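Local coordinates for protein FTSZ (Methanocaldococcus jannaschii, PDB 1FSZ) that binds GTP, probably hydrolyses it, and is thought to polymerise into the Z ring that marks the site of cell division, at residues A81-L86 / A112-A117; L274-I279 / L351-L356; G281-L286 / N314-W319. All blocks are in the same frame, centred on the assembly; numbering follows the deposited sequence.

In the fold
The three contacts lie at different places on the chain. Interaction 1 belongs to the GTPase domain, at the outermost strand on one end of the main sheet. Interaction 3 joins the last two strands at the other end of the same sheet, in the C-terminal domain; the centres of these two contacts are about 33 Å apart. Interaction 2 ties the loop before strand 285-291 to strand 350-353, near the modelled C-terminus. Its centre is about 17 Å from that of interaction 3, which is nested within the loop it closes. The side chain of L86 in interaction 1 is about 11 Å from bound GDP, and that of L351 in interaction 2 about 13 Å.

Interaction 1. Residues A81-L86 / A112-A117; sequences ADKKIL and AEEIKA
K83 reaches toward E114 of helix 112-119 from the start of strand 83-86. Its chain bends along its length and meets the glutamate at about a right angle. The ion pair is long, with K83 NZ 3.7 Å from E114 OE2. A water lies beside it. It donates to the backbone E114 O at 2.7 Å and has weaker bonds to K83 NZ and E114 OE2. K84 turns away, to a salt bridge with D26 and a backbone bond to E25 of a second subunit. I85 provides the apolar part of the contact. I85 CD1 lies 3.5 Å from E114 O and 4.0 Å from I115 CA. I85 CG2, placed anti to the backbone N by chi1 of -55°, touches the E114 carboxylate and comes 3.8 Å from E114 OE1. With an alanine in place of I85, both contacts would go, which would probably leave a gap between strand and helix and let the E114 side chain turn more freely. Strand and helix run nearly antiparallel, at 170°, with their axes 9.5 Å apart. This is helix-on-sheet packing at the edge of the Rossmann-like GTPase domain. Strand 65-70 pairs with the inner side of strand 83-86, and I115 also packs on helix 135-149.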
loop_
_atom_site.group_PDB
_atom_site.type_symbol
_atom_site.label_atom_id
_atom_site.label_comp_id
_atom_site.label_asym_id
_atom_site.label_seq_id
_atom_site.Cartn_x
_atom_site.Cartn_y
_atom_site.Cartn_z
ATOM N N ALA A 81 22.311 10.125 -14.340
ATOM C CA ALA A 81 20.862 10.326 -14.287
ATOM C C ALA A 81 20.511 11.309 -13.206
ATOM O O ALA A 81 21.347 11.671 -12.393
ATOM C CB ALA A 81 20.165 9.037 -13.986
ATOM N N ASP A 82 19.263 11.735 -13.170
ATOM C CA ASP A 82 18.880 12.664 -12.123
ATOM C C ASP A 82 18.742 11.860 -10.816
ATOM O O ASP A 82 19.244 12.276 -9.783
ATOM C CB ASP A 82 17.591 13.418 -12.518
ATOM C CG ASP A 82 17.836 14.439 -13.634
ATOM O OD1 ASP A 82 18.910 15.087 -13.595
ATOM O OD2 ASP A 82 16.988 14.588 -14.549
ATOM N N LYS A 83 18.095 10.700 -10.861
ATOM C CA LYS A 83 17.972 9.877 -9.664
ATOM C C LYS A 83 18.327 8.438 -10.018
ATOM O O LYS A 83 17.975 7.964 -11.100
ATOM C CB LYS A 83 16.549 9.944 -9.109
ATOM C CG LYS A 83 16.232 8.899 -8.033
ATOM C CD LYS A 83 16.304 9.457 -6.612
ATOM C CE LYS A 83 17.052 8.535 -5.652
ATOM N NZ LYS A 83 16.185 7.508 -5.006
ATOM N N LYS A 84 19.054 7.760 -9.126
ATOM C CA LYS A 84 19.424 6.366 -9.337
ATOM C C LYS A 84 18.783 5.510 -8.265
ATOM O O LYS A 84 18.734 5.883 -7.094
ATOM C CB LYS A 84 20.935 6.186 -9.297
ATOM C CG LYS A 84 21.680 7.057 -10.317
ATOM C CD LYS A 84 23.154 7.100 -9.997
ATOM C CE LYS A 84 23.994 6.933 -11.246
ATOM N NZ LYS A 84 25.349 7.583 -11.139
ATOM N N ILE A 85 18.263 4.366 -8.662
ATOM C CA ILE A 85 17.637 3.479 -7.695
ATOM C C ILE A 85 18.181 2.054 -7.881
ATOM O O ILE A 85 18.093 1.495 -8.978
ATOM C CB ILE A 85 16.099 3.465 -7.880
ATOM C CG1 ILE A 85 15.567 4.891 -7.815
ATOM C CG2 ILE A 85 15.440 2.563 -6.825
ATOM C CD1 ILE A 85 14.100 4.966 -7.535
ATOM N N LEU A 86 18.776 1.474 -6.839
ATOM C CA LEU A 86 19.279 0.110 -6.962
ATOM C C LEU A 86 18.137 -0.747 -6.461
ATOM O O LEU A 86 17.876 -0.815 -5.248
ATOM C CB LEU A 86 20.514 -0.098 -6.093
ATOM C CG LEU A 86 21.151 -1.485 -6.184
ATOM C CD1 LEU A 86 21.714 -1.709 -7.584
ATOM C CD2 LEU A 86 22.252 -1.577 -5.135
ATOM N N ALA A 112 9.104 -1.336 -4.930
ATOM C CA ALA A 112 8.011 -0.521 -5.428
ATOM C C ALA A 112 7.947 0.851 -4.775
ATOM O O ALA A 112 7.969 1.840 -5.457
ATOM C CB ALA A 112 6.733 -1.241 -5.238
ATOM N N GLU A 113 7.863 0.912 -3.456
ATOM C CA GLU A 113 7.816 2.180 -2.731
ATOM C C GLU A 113 8.822 3.185 -3.263
ATOM O O GLU A 113 8.472 4.303 -3.636
ATOM C CB GLU A 113 8.153 1.926 -1.278
ATOM C CG GLU A 113 7.488 2.833 -0.272
ATOM C CD GLU A 113 5.994 2.591 -0.220
ATOM O OE1 GLU A 113 5.568 1.402 -0.218
ATOM O OE2 GLU A 113 5.253 3.602 -0.200
ATOM N N GLU A 114 10.093 2.785 -3.272
ATOM C CA GLU A 114 11.180 3.643 -3.738
ATOM C C GLU A 114 10.993 4.101 -5.190
ATOM O O GLU A 114 11.234 5.264 -5.510
ATOM C CB GLU A 114 12.504 2.904 -3.581
ATOM C CG GLU A 114 13.540 3.625 -2.732
ATOM C CD GLU A 114 15.004 3.255 -3.094
ATOM O OE1 GLU A 114 15.344 2.035 -3.077
ATOM O OE2 GLU A 114 15.808 4.191 -3.385
ATOM N N ILE A 115 10.568 3.188 -6.065
ATOM C CA ILE A 115 10.336 3.515 -7.475
ATOM C C ILE A 115 9.233 4.541 -7.547
ATOM O O ILE A 115 9.385 5.572 -8.185
ATOM C CB ILE A 115 9.870 2.299 -8.272
ATOM C CG1 ILE A 115 11.027 1.325 -8.430
ATOM C CG2 ILE A 115 9.337 2.714 -9.613
ATOM C CD1 ILE A 115 10.624 0.019 -9.078
ATOM N N LYS A 116 8.123 4.259 -6.874
ATOM C CA LYS A 116 6.971 5.153 -6.871
ATOM C C LYS A 116 7.296 6.541 -6.339
ATOM O O LYS A 116 6.774 7.532 -6.820
ATOM C CB LYS A 116 5.842 4.547 -6.054
ATOM C CG LYS A 116 4.854 5.530 -5.550
ATOM C CD LYS A 116 4.705 5.404 -4.045
ATOM C CE LYS A 116 3.247 5.203 -3.624
ATOM N NZ LYS A 116 2.483 4.453 -4.666
ATOM N N ALA A 117 8.162 6.600 -5.346
ATOM C CA ALA A 117 8.543 7.863 -4.756
ATOM C C ALA A 117 9.322 8.751 -5.729
ATOM O O ALA A 117 9.427 9.965 -5.528
ATOM C CB ALA A 117 9.371 7.600 -3.536
HETATM O O HOH W 1 13.405 6.297 -4.235
#

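Interaction 2. Residues L274-I279 / L351-L356; sequences LLDVDI and LKRKKL
R353 starts toward the loop with CG beside its own backbone N (chi1 -82°), and a bend at chi3 lays its guanidinium over the D276-V277 backbone. D276 holds CG anti to its backbone N, and this torsion carries OD1 to R353 NH1. D276 is the centre of an inverse gamma turn. The pair forms a salt bridge, R353 NH1 to D276 OD1, at 3.3 Å. As a hydrogen bond it is weak in length, though fairly straight at 165°. OD1 sits at the edge of the guanidinium, in its plane. The carboxylate plane itself stands 80° to that of the guanidinium, so the two groups do not pair flat in a two-bond fashion.

The arginine's aliphatic part is used too. R353 CG lies 3.3 Å from D276 O, and R353 CD is 3.4 Å from D276 OD1. D278 adds a second negative charge nearby, not in contact, which probably gives some long-range attraction. D276 OD1 also has K194 as a weak, distant partner. The contact fastens the loop between helix 261-271 and strand 285-291 to the end of the hairpin 344-353. The side chain of V277 points away from R353 and packs on I344 of that hairpin. V277 N sits over the centre of one face of the R353 guanidinium, 3.4 Å above its plane.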
loop_
_atom_site.group_PDB
_atom_site.type_symbol
_atom_site.label_atom_id
_atom_site.label_comp_id
_atom_site.label_asym_id
_atom_site.label_seq_id
_atom_site.Cartn_x
_atom_site.Cartn_y
_atom_site.Cartn_z
ATOM N N LEU A 274 10.708 0.182 -39.718
ATOM C CA LEU A 274 10.400 0.212 -38.282
ATOM C C LEU A 274 8.859 0.282 -38.059
ATOM O O LEU A 274 8.347 -0.141 -37.019
ATOM C CB LEU A 274 11.100 1.441 -37.657
ATOM C CG LEU A 274 12.389 1.348 -36.811
ATOM C CD1 LEU A 274 13.191 0.144 -37.177
ATOM C CD2 LEU A 274 13.209 2.610 -36.972
ATOM N N LEU A 275 8.135 0.828 -39.041
ATOM C CA LEU A 275 6.681 0.925 -38.974
ATOM C C LEU A 275 6.130 -0.355 -39.551
ATOM O O LEU A 275 5.163 -0.367 -40.301
ATOM C CB LEU A 275 6.169 2.116 -39.789
ATOM C CG LEU A 275 5.150 3.039 -39.090
ATOM C CD1 LEU A 275 4.736 4.169 -40.052
ATOM C CD2 LEU A 275 3.941 2.236 -38.597
ATOM N N ASP A 276 6.780 -1.439 -39.176
ATOM C CA ASP A 276 6.432 -2.770 -39.620
ATOM C C ASP A 276 5.004 -3.182 -39.241
ATOM O O ASP A 276 4.796 -4.123 -38.473
ATOM C CB ASP A 276 7.453 -3.739 -39.022
ATOM C CG ASP A 276 7.274 -5.147 -39.517
ATOM O OD1 ASP A 276 7.385 -5.359 -40.748
ATOM O OD2 ASP A 276 7.024 -6.031 -38.663
ATOM N N VAL A 277 4.020 -2.484 -39.796
ATOM C CA VAL A 277 2.618 -2.771 -39.507
ATOM C C VAL A 277 1.718 -2.111 -40.535
ATOM O O VAL A 277 2.121 -1.153 -41.221
ATOM C CB VAL A 277 2.185 -2.249 -38.115
ATOM C CG1 VAL A 277 2.233 -0.755 -38.083
ATOM C CG2 VAL A 277 0.776 -2.684 -37.818
ATOM N N ASP A 278 0.497 -2.637 -40.634
ATOM C CA ASP A 278 -0.508 -2.109 -41.547
ATOM C C ASP A 278 -1.223 -0.934 -40.864
ATOM O O ASP A 278 -2.139 -1.137 -40.057
ATOM C CB ASP A 278 -1.509 -3.211 -41.903
ATOM C CG ASP A 278 -2.319 -2.882 -43.155
ATOM O OD1 ASP A 278 -1.975 -1.878 -43.832
ATOM O OD2 ASP A 278 -3.291 -3.620 -43.456
ATOM N N ILE A 279 -0.810 0.289 -41.193
ATOM C CA ILE A 279 -1.396 1.466 -40.566
ATOM C C ILE A 279 -2.741 1.972 -41.097
ATOM O O ILE A 279 -3.350 2.847 -40.484
ATOM C CB ILE A 279 -0.374 2.649 -40.531
ATOM C CG1 ILE A 279 -0.472 3.487 -41.795
ATOM C CG2 ILE A 279 1.036 2.123 -40.360
ATOM C CD1 ILE A 279 0.396 4.704 -41.741
ATOM N N LEU A 351 7.339 -9.949 -33.266
ATOM C CA LEU A 351 6.156 -9.251 -33.744
ATOM C C LEU A 351 5.894 -9.646 -35.189
ATOM O O LEU A 351 6.656 -9.255 -36.084
ATOM C CB LEU A 351 6.368 -7.744 -33.669
ATOM C CG LEU A 351 6.308 -7.120 -32.276
ATOM C CD1 LEU A 351 6.466 -5.610 -32.389
ATOM C CD2 LEU A 351 4.997 -7.480 -31.612
ATOM N N LYS A 352 4.803 -10.387 -35.402
ATOM C CA LYS A 352 4.381 -10.862 -36.728
ATOM C C LYS A 352 3.192 -10.064 -37.219
ATOM O O LYS A 352 2.148 -10.086 -36.585
ATOM C CB LYS A 352 3.968 -12.345 -36.659
ATOM C CG LYS A 352 4.797 -13.301 -37.544
ATOM C CD LYS A 352 5.139 -14.637 -36.831
ATOM C CE LYS A 352 6.588 -15.123 -37.108
ATOM N NZ LYS A 352 7.681 -14.404 -36.358
ATOM N N ARG A 353 3.351 -9.358 -38.344
ATOM C CA ARG A 353 2.257 -8.583 -38.948
ATOM C C ARG A 353 1.004 -9.446 -39.174
ATOM O O ARG A 353 0.914 -10.163 -40.166
ATOM C CB ARG A 353 2.702 -7.985 -40.285
ATOM C CG ARG A 353 3.493 -6.701 -40.118
ATOM C CD ARG A 353 4.198 -6.285 -41.386
ATOM N NE ARG A 353 3.366 -5.401 -42.178
ATOM C CZ ARG A 353 3.810 -4.329 -42.817
ATOM N NH1 ARG A 353 5.100 -3.999 -42.764
ATOM N NH2 ARG A 353 2.944 -3.589 -43.506
ATOM N N LYS A 354 0.040 -9.338 -38.265
ATOM C CA LYS A 354 -1.204 -10.115 -38.289
ATOM C C LYS A 354 -1.813 -10.569 -39.605
ATOM O O LYS A 354 -1.887 -9.814 -40.579
ATOM C CB LYS A 354 -2.300 -9.402 -37.492
ATOM C CG LYS A 354 -3.569 -10.202 -37.386
ATOM C CD LYS A 354 -3.741 -10.747 -36.016
ATOM C CE LYS A 354 -5.017 -10.240 -35.411
ATOM N NZ LYS A 354 -4.838 -9.740 -34.012
ATOM N N LYS A 355 -2.243 -11.830 -39.595
ATOM C CA LYS A 355 -2.904 -12.475 -40.730
ATOM C C LYS A 355 -4.320 -12.803 -40.240
ATOM O O LYS A 355 -4.528 -13.736 -39.445
ATOM C CB LYS A 355 -2.176 -13.765 -41.150
ATOM C CG LYS A 355 -2.249 -14.068 -42.665
ATOM C CD LYS A 355 -2.008 -15.559 -42.990
ATOM C CE LYS A 355 -2.760 -16.007 -44.261
ATOM N NZ LYS A 355 -2.141 -17.166 -44.989
ATOM N N LEU A 356 -5.279 -12.002 -40.708
ATOM C CA LEU A 356 -6.679 -12.131 -40.322
ATOM C C LEU A 356 -7.413 -13.298 -40.984
ATOM O O LEU A 356 -8.412 -13.762 -40.376
ATOM C CB LEU A 356 -7.408 -10.819 -40.629
ATOM C CG LEU A 356 -7.450 -9.701 -39.579
ATOM C CD1 LEU A 356 -6.080 -9.422 -39.005
ATOM C CD2 LEU A 356 -8.012 -8.464 -40.233
#

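Interaction 3. Residues G281-L286 / N314-W319; sequences GATGAL and NATIIW
A285 and L286 pair in parallel with I317 and I318, where strands 285-291 and 317-323 begin side by side. The CA atoms of A285 and I317 are 4.7 Å apart. The two segments point nearly the same way, 21° apart. I318 N donates to A285 O at 2.7 Å, with an N-H...O angle of 170°. This is the straighter of the two backbone bonds between the segments. I318 also bonds through its backbone to I287. A285 O receives a CA-H...O contact from I317 CA as well, so one carbonyl meets two neighbouring residues. A285 N gives a weaker bond to T316 O, whose position is less sure.

Before the strands, T283 and A315 have the nearest CA atoms, 3.8 Å apart. The A315 methyl group faces the other segment, with A315 CB 3.4 Å from G284 N, and also meets T283 CA and A282 O. T283 CG2 comes alongside, 3.6 Å from A315 CA. G284 has a positive phi, which favours glycine.

Further on, each bridge puts its two residues on the same face of the sheet. I317 holds CG1 anti to its carbonyl carbon (chi1 -75°), which turns I317 CG1 to A285 CB at 3.9 Å. On the other face L286 CG comes 4.2 Å from I318 CB. The I317 face is covered by helix 297-308, and the L286 and I318 face by helix 236-243.

The two strands and helix 297-308 form a beta-alpha-beta unit of the C-terminal domain, and this contact is its opening pair. Apart from the threonines and N314, the meeting side chains are apolar. The polar part of the contact is thus carried by backbone N-H and C=O groups, and the side chains add apolar contacts on both faces.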
loop_
_atom_site.group_PDB
_atom_site.type_symbol
_atom_site.label_atom_id
_atom_site.label_comp_id
_atom_site.label_asym_id
_atom_site.label_seq_id
_atom_site.Cartn_x
_atom_site.Cartn_y
_atom_site.Cartn_z
ATOM N N GLY A 281 -5.683 0.962 -40.859
ATOM C CA GLY A 281 -6.666 0.950 -39.797
ATOM C C GLY A 281 -5.982 1.328 -38.495
ATOM O O GLY A 281 -5.689 0.466 -37.652
ATOM N N ALA A 282 -5.705 2.622 -38.353
ATOM C CA ALA A 282 -5.068 3.153 -37.165
ATOM C C ALA A 282 -5.738 4.449 -36.773
ATOM O O ALA A 282 -6.117 5.246 -37.629
ATOM C CB ALA A 282 -3.594 3.406 -37.420
ATOM N N THR A 283 -5.894 4.638 -35.468
ATOM C CA THR A 283 -6.470 5.857 -34.915
ATOM C C THR A 283 -5.285 6.546 -34.308
ATOM O O THR A 283 -4.205 5.966 -34.256
ATOM C CB THR A 283 -7.415 5.581 -33.787
ATOM O OG1 THR A 283 -7.946 4.256 -33.914
ATOM C CG2 THR A 283 -8.523 6.608 -33.797
ATOM N N GLY A 284 -5.463 7.765 -33.836
ATOM C CA GLY A 284 -4.337 8.463 -33.229
ATOM C C GLY A 284 -2.936 8.341 -33.842
ATOM O O GLY A 284 -2.541 7.330 -34.419
ATOM N N ALA A 285 -2.169 9.409 -33.703
ATOM C CA ALA A 285 -0.810 9.442 -34.193
ATOM C C ALA A 285 -0.184 10.654 -33.556
ATOM O O ALA A 285 -0.892 11.580 -33.168
ATOM C CB ALA A 285 -0.793 9.588 -35.665
ATOM N N LEU A 286 1.135 10.634 -33.407
ATOM C CA LEU A 286 1.850 11.766 -32.842
ATOM C C LEU A 286 2.886 12.027 -33.896
ATOM O O LEU A 286 3.583 11.097 -34.320
ATOM C CB LEU A 286 2.510 11.408 -31.515
ATOM C CG LEU A 286 1.491 11.090 -30.428
ATOM C CD1 LEU A 286 1.368 9.577 -30.313
ATOM C CD2 LEU A 286 1.895 11.733 -29.115
ATOM N N ASN A 314 -10.860 8.952 -38.955
ATOM C CA ASN A 314 -11.171 9.717 -37.748
ATOM C C ASN A 314 -10.078 9.679 -36.689
ATOM O O ASN A 314 -10.295 10.031 -35.524
ATOM C CB ASN A 314 -12.481 9.226 -37.149
ATOM C CG ASN A 314 -13.590 9.188 -38.165
ATOM O OD1 ASN A 314 -14.216 8.143 -38.381
ATOM N ND2 ASN A 314 -13.841 10.329 -38.811
ATOM N N ALA A 315 -8.897 9.251 -37.097
ATOM C CA ALA A 315 -7.798 9.183 -36.172
ATOM C C ALA A 315 -7.539 10.562 -35.596
ATOM O O ALA A 315 -7.665 11.579 -36.285
ATOM C CB ALA A 315 -6.564 8.673 -36.878
ATOM N N THR A 316 -7.192 10.571 -34.312
ATOM C CA THR A 316 -6.858 11.781 -33.580
ATOM C C THR A 316 -5.358 11.911 -33.747
ATOM O O THR A 316 -4.601 11.045 -33.350
ATOM C CB THR A 316 -7.196 11.622 -32.109
ATOM O OG1 THR A 316 -8.153 10.565 -31.969
ATOM C CG2 THR A 316 -7.787 12.905 -31.554
ATOM N N ILE A 317 -4.934 13.009 -34.339
ATOM C CA ILE A 317 -3.536 13.221 -34.613
ATOM C C ILE A 317 -2.935 14.372 -33.847
ATOM O O ILE A 317 -3.403 15.500 -33.947
ATOM C CB ILE A 317 -3.347 13.443 -36.143
ATOM C CG1 ILE A 317 -3.493 12.074 -36.846
ATOM C CG2 ILE A 317 -2.029 14.205 -36.448
ATOM C CD1 ILE A 317 -3.301 12.061 -38.353
ATOM N N ILE A 318 -1.894 14.085 -33.080
ATOM C CA ILE A 318 -1.207 15.118 -32.327
ATOM C C ILE A 318 0.042 15.414 -33.097
ATOM O O ILE A 318 0.700 14.503 -33.577
ATOM C CB ILE A 318 -0.767 14.635 -30.944
ATOM C CG1 ILE A 318 -1.984 14.138 -30.176
ATOM C CG2 ILE A 318 -0.027 15.752 -30.201
ATOM C CD1 ILE A 318 -2.884 15.264 -29.652
ATOM N N TRP A 319 0.379 16.682 -33.231
ATOM C CA TRP A 319 1.598 17.014 -33.930
ATOM C C TRP A 319 2.191 18.298 -33.400
ATOM O O TRP A 319 1.533 19.056 -32.690
ATOM C CB TRP A 319 1.355 17.088 -35.449
ATOM C CG TRP A 319 0.479 18.201 -35.949
ATOM C CD1 TRP A 319 -0.871 18.149 -36.160
ATOM C CD2 TRP A 319 0.900 19.511 -36.379
ATOM N NE1 TRP A 319 -1.314 19.343 -36.690
ATOM C CE2 TRP A 319 -0.245 20.194 -36.833
ATOM C CE3 TRP A 319 2.138 20.171 -36.414
ATOM C CZ2 TRP A 319 -0.193 21.500 -37.319
ATOM C CZ3 TRP A 319 2.186 21.473 -36.903
ATOM C CH2 TRP A 319 1.030 22.118 -37.346
#